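Local atomic coordinates of mitochondrial edited mRNA stability factor 1 (Trypanosoma brucei, PDB entry 6NL1), a protein that probably processes the 5' ends of mitochondrial mRNAs as a Nudix-family enzyme and helps to stabilise edited transcripts. Residues F206-L220 with T341-Q353. Sequence-based numbering, arbitrary orientation.
With SO4 (sulfate ion), chain E; SO4 (sulfate ion), chain D.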
loop_
_atom_site.group_PDB
_atom_site.type_symbol
_atom_site.label_atom_id
_atom_site.label_comp_id
_atom_site.label_asym_id
_atom_site.label_seq_id
_atom_site.Cartn_x
_atom_site.Cartn_y
_atom_site.Cartn_z
ATOM N N PHE A 206 1.700 -13.648 14.408
ATOM C CA PHE A 206 1.288 -15.051 14.391
ATOM C C PHE A 206 1.233 -15.637 15.799
ATOM O O PHE A 206 1.890 -15.153 16.720
ATOM C CB PHE A 206 2.196 -15.905 13.479
ATOM C CG PHE A 206 3.588 -16.157 14.045
ATOM C CD1 PHE A 206 4.643 -15.290 13.760
ATOM C CD2 PHE A 206 3.838 -17.258 14.856
ATOM C CE1 PHE A 206 5.926 -15.518 14.277
ATOM C CE2 PHE A 206 5.117 -17.497 15.374
ATOM C CZ PHE A 206 6.158 -16.623 15.090
ATOM N N ARG A 207 0.420 -16.669 15.969
ATOM C CA ARG A 207 0.408 -17.402 17.227
ATOM C C ARG A 207 0.648 -18.879 16.928
ATOM O O ARG A 207 0.355 -19.360 15.830
ATOM C CB ARG A 207 -0.920 -17.204 17.969
ATOM C CG ARG A 207 -2.129 -17.832 17.267
ATOM C CD ARG A 207 -3.398 -17.688 18.103
ATOM N NE ARG A 207 -4.553 -18.282 17.437
ATOM C CZ ARG A 207 -5.785 -18.284 17.939
ATOM N NH1 ARG A 207 -6.027 -17.722 19.117
ATOM N NH2 ARG A 207 -6.777 -18.847 17.265
ATOM N N ARG A 208 1.190 -19.592 17.903
ATOM C CA ARG A 208 1.413 -21.027 17.756
ATOM C C ARG A 208 0.317 -21.803 18.474
ATOM O O ARG A 208 -0.047 -21.483 19.601
ATOM C CB ARG A 208 2.773 -21.411 18.330
ATOM C CG ARG A 208 3.944 -20.672 17.701
ATOM C CD ARG A 208 5.280 -21.251 18.171
ATOM N NE ARG A 208 6.410 -20.479 17.665
ATOM C CZ ARG A 208 6.966 -20.653 16.467
ATOM N NH1 ARG A 208 6.507 -21.585 15.631
ATOM N NH2 ARG A 208 7.985 -19.888 16.103
ATOM N N LEU A 209 -0.228 -22.810 17.812
ATOM C CA LEU A 209 -1.194 -23.684 18.456
ATOM C C LEU A 209 -0.477 -24.929 18.969
ATOM O O LEU A 209 0.455 -25.429 18.327
ATOM C CB LEU A 209 -2.315 -24.048 17.488
ATOM N N ALA A 210 -0.890 -25.415 20.135
ATOM C CA ALA A 210 -0.249 -26.581 20.740
ATOM C C ALA A 210 -0.319 -27.791 19.815
ATOM O O ALA A 210 0.621 -28.585 19.727
ATOM C CB ALA A 210 -0.893 -26.902 22.084
ATOM N N ASN A 211 -1.438 -27.904 19.109
ATOM C CA ASN A 211 -1.719 -29.068 18.281
ATOM C C ASN A 211 -1.160 -29.000 16.858
ATOM O O ASN A 211 -1.542 -29.803 16.005
ATOM C CB ASN A 211 -3.233 -29.292 18.221
ATOM C CG ASN A 211 -3.996 -28.030 17.844
ATOM O OD1 ASN A 211 -4.230 -27.761 16.666
ATOM N ND2 ASN A 211 -4.380 -27.249 18.847
ATOM N N SER A 212 -0.250 -28.066 16.596
ATOM C CA SER A 212 0.128 -27.787 15.215
ATOM C C SER A 212 1.522 -27.177 15.055
ATOM O O SER A 212 1.940 -26.354 15.863
ATOM C CB SER A 212 -0.930 -26.863 14.596
ATOM O OG SER A 212 -0.627 -26.555 13.251
ATOM N N SER A 213 2.244 -27.585 14.012
ATOM C CA SER A 213 3.506 -26.921 13.664
ATOM C C SER A 213 3.283 -25.699 12.747
ATOM O O SER A 213 4.072 -24.764 12.752
ATOM C CB SER A 213 4.487 -27.882 13.001
ATOM O OG SER A 213 4.243 -28.006 11.616
ATOM N N GLU A 214 2.220 -25.714 11.947
ATOM C CA GLU A 214 1.870 -24.527 11.165
ATOM C C GLU A 214 1.282 -23.463 12.089
ATOM O O GLU A 214 0.450 -23.768 12.941
ATOM C CB GLU A 214 0.871 -24.855 10.055
ATOM C CG GLU A 214 0.624 -23.671 9.124
ATOM C CD GLU A 214 -0.445 -23.938 8.086
ATOM O OE1 GLU A 214 -1.113 -24.996 8.153
ATOM O OE2 GLU A 214 -0.625 -23.076 7.205
ATOM N N VAL A 215 1.718 -22.217 11.938
ATOM C CA VAL A 215 1.200 -21.147 12.788
ATOM C C VAL A 215 -0.037 -20.507 12.153
ATOM O O VAL A 215 -0.301 -20.712 10.966
ATOM C CB VAL A 215 2.273 -20.068 13.063
ATOM C CG1 VAL A 215 3.559 -20.715 13.602
ATOM C CG2 VAL A 215 2.569 -19.290 11.800
ATOM N N GLU A 216 -0.795 -19.756 12.957
ATOM C CA GLU A 216 -1.934 -18.965 12.478
ATOM C C GLU A 216 -1.562 -17.486 12.374
ATOM O O GLU A 216 -0.891 -16.938 13.252
ATOM C CB GLU A 216 -3.146 -19.108 13.416
ATOM C CG GLU A 216 -3.732 -20.511 13.497
ATOM C CD GLU A 216 -5.042 -20.584 14.281
ATOM O OE1 GLU A 216 -5.207 -19.869 15.299
ATOM O OE2 GLU A 216 -5.913 -21.378 13.874
ATOM N N TRP A 217 -2.015 -16.844 11.304
ATOM C CA TRP A 217 -1.705 -15.443 11.040
ATOM C C TRP A 217 -2.936 -14.575 11.294
ATOM O O TRP A 217 -4.052 -14.925 10.892
ATOM C CB TRP A 217 -1.243 -15.264 9.583
ATOM C CG TRP A 217 -0.054 -16.093 9.233
ATOM C CD1 TRP A 217 -0.058 -17.317 8.631
ATOM C CD2 TRP A 217 1.322 -15.770 9.490
ATOM N NE1 TRP A 217 1.239 -17.779 8.492
ATOM C CE2 TRP A 217 2.101 -16.846 9.011
ATOM C CE3 TRP A 217 1.971 -14.671 10.078
ATOM C CZ2 TRP A 217 3.499 -16.862 9.102
ATOM C CZ3 TRP A 217 3.362 -14.686 10.168
ATOM C CH2 TRP A 217 4.109 -15.780 9.684
ATOM N N LEU A 218 -2.730 -13.445 11.957
ATOM C CA LEU A 218 -3.799 -12.468 12.136
ATOM C C LEU A 218 -4.085 -11.763 10.810
ATOM O O LEU A 218 -3.178 -11.228 10.181
ATOM C CB LEU A 218 -3.394 -11.437 13.185
ATOM C CG LEU A 218 -4.504 -10.515 13.682
ATOM C CD1 LEU A 218 -5.544 -11.336 14.420
ATOM C CD2 LEU A 218 -3.936 -9.429 14.585
ATOM N N MET A 219 -5.344 -11.758 10.387
ATOM C CA MET A 219 -5.707 -11.125 9.128
ATOM C C MET A 219 -6.913 -10.184 9.247
ATOM O O MET A 219 -7.764 -10.365 10.117
ATOM C CB MET A 219 -5.981 -12.201 8.078
ATOM C CG MET A 219 -4.797 -13.152 7.907
ATOM S SD MET A 219 -4.815 -13.989 6.330
ATOM C CE MET A 219 -6.514 -14.502 6.239
ATOM N N LEU A 220 -6.965 -9.186 8.365
ATOM C CA LEU A 220 -8.082 -8.249 8.288
ATOM C C LEU A 220 -8.563 -8.197 6.849
ATOM O O LEU A 220 -7.871 -8.649 5.942
ATOM C CB LEU A 220 -7.647 -6.828 8.667
ATOM C CG LEU A 220 -7.058 -6.516 10.041
ATOM C CD1 LEU A 220 -5.544 -6.524 9.965
ATOM C CD2 LEU A 220 -7.566 -5.153 10.534
ATOM N N THR A 341 -14.060 -6.987 15.897
ATOM C CA THR A 341 -12.681 -6.541 15.692
ATOM C C THR A 341 -12.287 -6.465 14.224
ATOM O O THR A 341 -11.329 -5.783 13.878
ATOM C CB THR A 341 -11.666 -7.445 16.417
ATOM O OG1 THR A 341 -11.675 -8.752 15.825
ATOM C CG2 THR A 341 -12.007 -7.552 17.897
ATOM N N GLY A 342 -13.024 -7.166 13.364
ATOM C CA GLY A 342 -12.659 -7.251 11.961
ATOM C C GLY A 342 -11.389 -8.066 11.747
ATOM O O GLY A 342 -10.734 -7.949 10.713
ATOM N N CYS A 343 -11.039 -8.902 12.721
ATOM C CA CYS A 343 -9.833 -9.725 12.606
ATOM C C CYS A 343 -10.132 -11.217 12.716
ATOM O O CYS A 343 -11.100 -11.614 13.367
ATOM C CB CYS A 343 -8.809 -9.325 13.669
ATOM S SG CYS A 343 -8.173 -7.645 13.492
ATOM N N ALA A 344 -9.293 -12.026 12.064
ATOM C CA ALA A 344 -9.359 -13.485 12.138
ATOM C C ALA A 344 -7.964 -14.093 12.264
ATOM O O ALA A 344 -7.002 -13.577 11.688
ATOM C CB ALA A 344 -10.052 -14.054 10.891
ATOM N N TRP A 345 -7.862 -15.199 13.003
ATOM C CA TRP A 345 -6.658 -16.032 12.986
ATOM C C TRP A 345 -6.808 -17.079 11.899
ATOM O O TRP A 345 -7.733 -17.890 11.936
ATOM C CB TRP A 345 -6.440 -16.735 14.328
ATOM C CG TRP A 345 -6.062 -15.815 15.443
ATOM C CD1 TRP A 345 -6.859 -15.406 16.484
ATOM C CD2 TRP A 345 -4.796 -15.177 15.631
ATOM N NE1 TRP A 345 -6.159 -14.559 17.307
ATOM C CE2 TRP A 345 -4.892 -14.400 16.808
ATOM C CE3 TRP A 345 -3.590 -15.186 14.922
ATOM C CZ2 TRP A 345 -3.827 -13.644 17.290
ATOM C CZ3 TRP A 345 -2.532 -14.434 15.402
ATOM C CH2 TRP A 345 -2.657 -13.673 16.576
ATOM N N MET A 346 -5.899 -17.072 10.932
ATOM C CA MET A 346 -6.021 -17.968 9.786
ATOM C C MET A 346 -4.717 -18.643 9.408
ATOM O O MET A 346 -3.655 -18.028 9.470
ATOM C CB MET A 346 -6.559 -17.194 8.580
ATOM C CG MET A 346 -7.986 -16.654 8.781
ATOM S SD MET A 346 -8.789 -16.083 7.262
ATOM C CE MET A 346 -10.493 -15.981 7.802
ATOM N N LYS A 347 -4.815 -19.906 9.000
ATOM C CA LYS A 347 -3.680 -20.653 8.480
ATOM C C LYS A 347 -3.537 -20.438 6.987
ATOM O O LYS A 347 -4.521 -20.464 6.255
ATOM C CB LYS A 347 -3.854 -22.152 8.728
ATOM C CG LYS A 347 -3.710 -22.576 10.172
ATOM C CD LYS A 347 -3.777 -24.084 10.283
ATOM C CE LYS A 347 -3.469 -24.549 11.697
ATOM N NZ LYS A 347 -3.550 -26.030 11.788
ATOM N N ALA A 348 -2.304 -20.260 6.527
ATOM C CA ALA A 348 -2.055 -20.202 5.096
ATOM C C ALA A 348 -2.588 -21.441 4.373
ATOM O O ALA A 348 -3.135 -21.333 3.277
ATOM C CB ALA A 348 -0.585 -20.018 4.825
ATOM N N SER A 349 -2.430 -22.619 4.978
ATOM C CA SER A 349 -2.911 -23.845 4.342
ATOM C C SER A 349 -4.433 -23.813 4.151
ATOM O O SER A 349 -4.966 -24.343 3.182
ATOM C CB SER A 349 -2.520 -25.081 5.148
ATOM O OG SER A 349 -3.184 -25.097 6.403
ATOM N N MET A 350 -5.129 -23.199 5.092
ATOM C CA MET A 350 -6.570 -23.099 4.990
ATOM C C MET A 350 -6.933 -22.154 3.848
ATOM O O MET A 350 -7.843 -22.422 3.069
ATOM C CB MET A 350 -7.157 -22.603 6.299
ATOM C CG MET A 350 -8.582 -23.069 6.516
ATOM S SD MET A 350 -9.643 -21.679 6.862
ATOM C CE MET A 350 -9.215 -20.658 5.477
ATOM N N ILE A 351 -6.205 -21.052 3.743
ATOM C CA ILE A 351 -6.390 -20.155 2.617
ATOM C C ILE A 351 -6.148 -20.858 1.283
ATOM O O ILE A 351 -6.937 -20.691 0.353
ATOM C CB ILE A 351 -5.548 -18.876 2.747
ATOM C CG1 ILE A 351 -6.253 -17.901 3.691
ATOM C CG2 ILE A 351 -5.371 -18.210 1.394
ATOM C CD1 ILE A 351 -5.338 -17.288 4.697
ATOM N N ASP A 352 -5.084 -21.657 1.193
ATOM C CA ASP A 352 -4.788 -22.393 -0.041
ATOM C C ASP A 352 -5.919 -23.355 -0.413
ATOM O O ASP A 352 -6.276 -23.474 -1.578
ATOM C CB ASP A 352 -3.462 -23.172 0.065
ATOM C CG ASP A 352 -2.257 -22.257 0.185
ATOM O OD1 ASP A 352 -2.384 -21.066 -0.152
ATOM O OD2 ASP A 352 -1.182 -22.728 0.616
ATOM N N GLN A 353 -6.470 -24.045 0.579
ATOM C CA GLN A 353 -7.559 -24.987 0.333
ATOM C C GLN A 353 -8.827 -24.311 -0.183
ATOM O O GLN A 353 -9.602 -24.923 -0.915
ATOM C CB GLN A 353 -7.873 -25.796 1.590
ATOM C CG GLN A 353 -6.738 -26.689 2.036
ATOM C CD GLN A 353 -7.227 -28.052 2.469
ATOM O OE1 GLN A 353 -8.126 -28.623 1.851
ATOM N NE2 GLN A 353 -6.642 -28.581 3.539
HETATM S S SO4 E . -9.545 -12.372 16.806
HETATM O O1 SO4 E . -9.340 -12.960 18.130
HETATM O O2 SO4 E . -10.159 -11.047 16.921
HETATM O O3 SO4 E . -8.251 -12.241 16.145
HETATM O O4 SO4 E . -10.408 -13.258 16.028
HETATM S S SO4 D . -9.770 -18.139 19.587
HETATM O O1 SO4 D . -10.944 -18.345 20.434
HETATM O O2 SO4 D . -9.999 -16.995 18.697
HETATM O O3 SO4 D . -8.612 -17.879 20.439
HETATM O O4 SO4 D . -9.537 -19.352 18.807
HETATM O O HOH W 1 0.064 -20.557 8.308
HETATM O O HOH W 2 -7.959 -20.533 12.308
#
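Arg207 lays its guanidinium flat over one face of the Trp345 indole, the planes 10° apart. Arg207 CZ sits 3.6 Å from the centroid of the five-membered ring of Trp345, a cation-pi contact, and its CD covers the six-membered ring. CG stands between the backbone N and the carbonyl carbon (chi1 67°), and the extended run from there to NE carries the group across the ring. Its rotation is fixed in plane: NE and NH2 both grip OE1 of Glu216, and NH1 and NH2 bond a sulfate ion.

Ser212 OG takes a weak bond from Lys347 NZ. Glu214, with CG anti to the backbone N (chi1 -173°), reaches the start of helix 348-354. There Glu214 OE1 accepts from Ser349 OG at 2.7 Å and Glu214 OE2 from Ser349 N at 2.9 Å, both on syn lone pairs. The helix N-terminus probably favours this negative charge. A water joins Glu214 OE2 to Val215 O and Ala348 N.

Strand 343-346, the last strand modelled, pairs antiparallel with strand 216-223 and so adds to the mixed sheet of the Nudix fold. Glu216 OE2 and Trp345 O share a water. Trp217 and Met346 form a hydrogen-bonded pair, with Trp217 N 2.7 Å from Met346 O. Leu218 CD1 lies 4.0 Å from the centroid of the Trp345 six-membered ring, on the face opposite Arg207. Met219 pairs with Ala344. Leu220 CG rests on Cys343 SG at 3.8 Å.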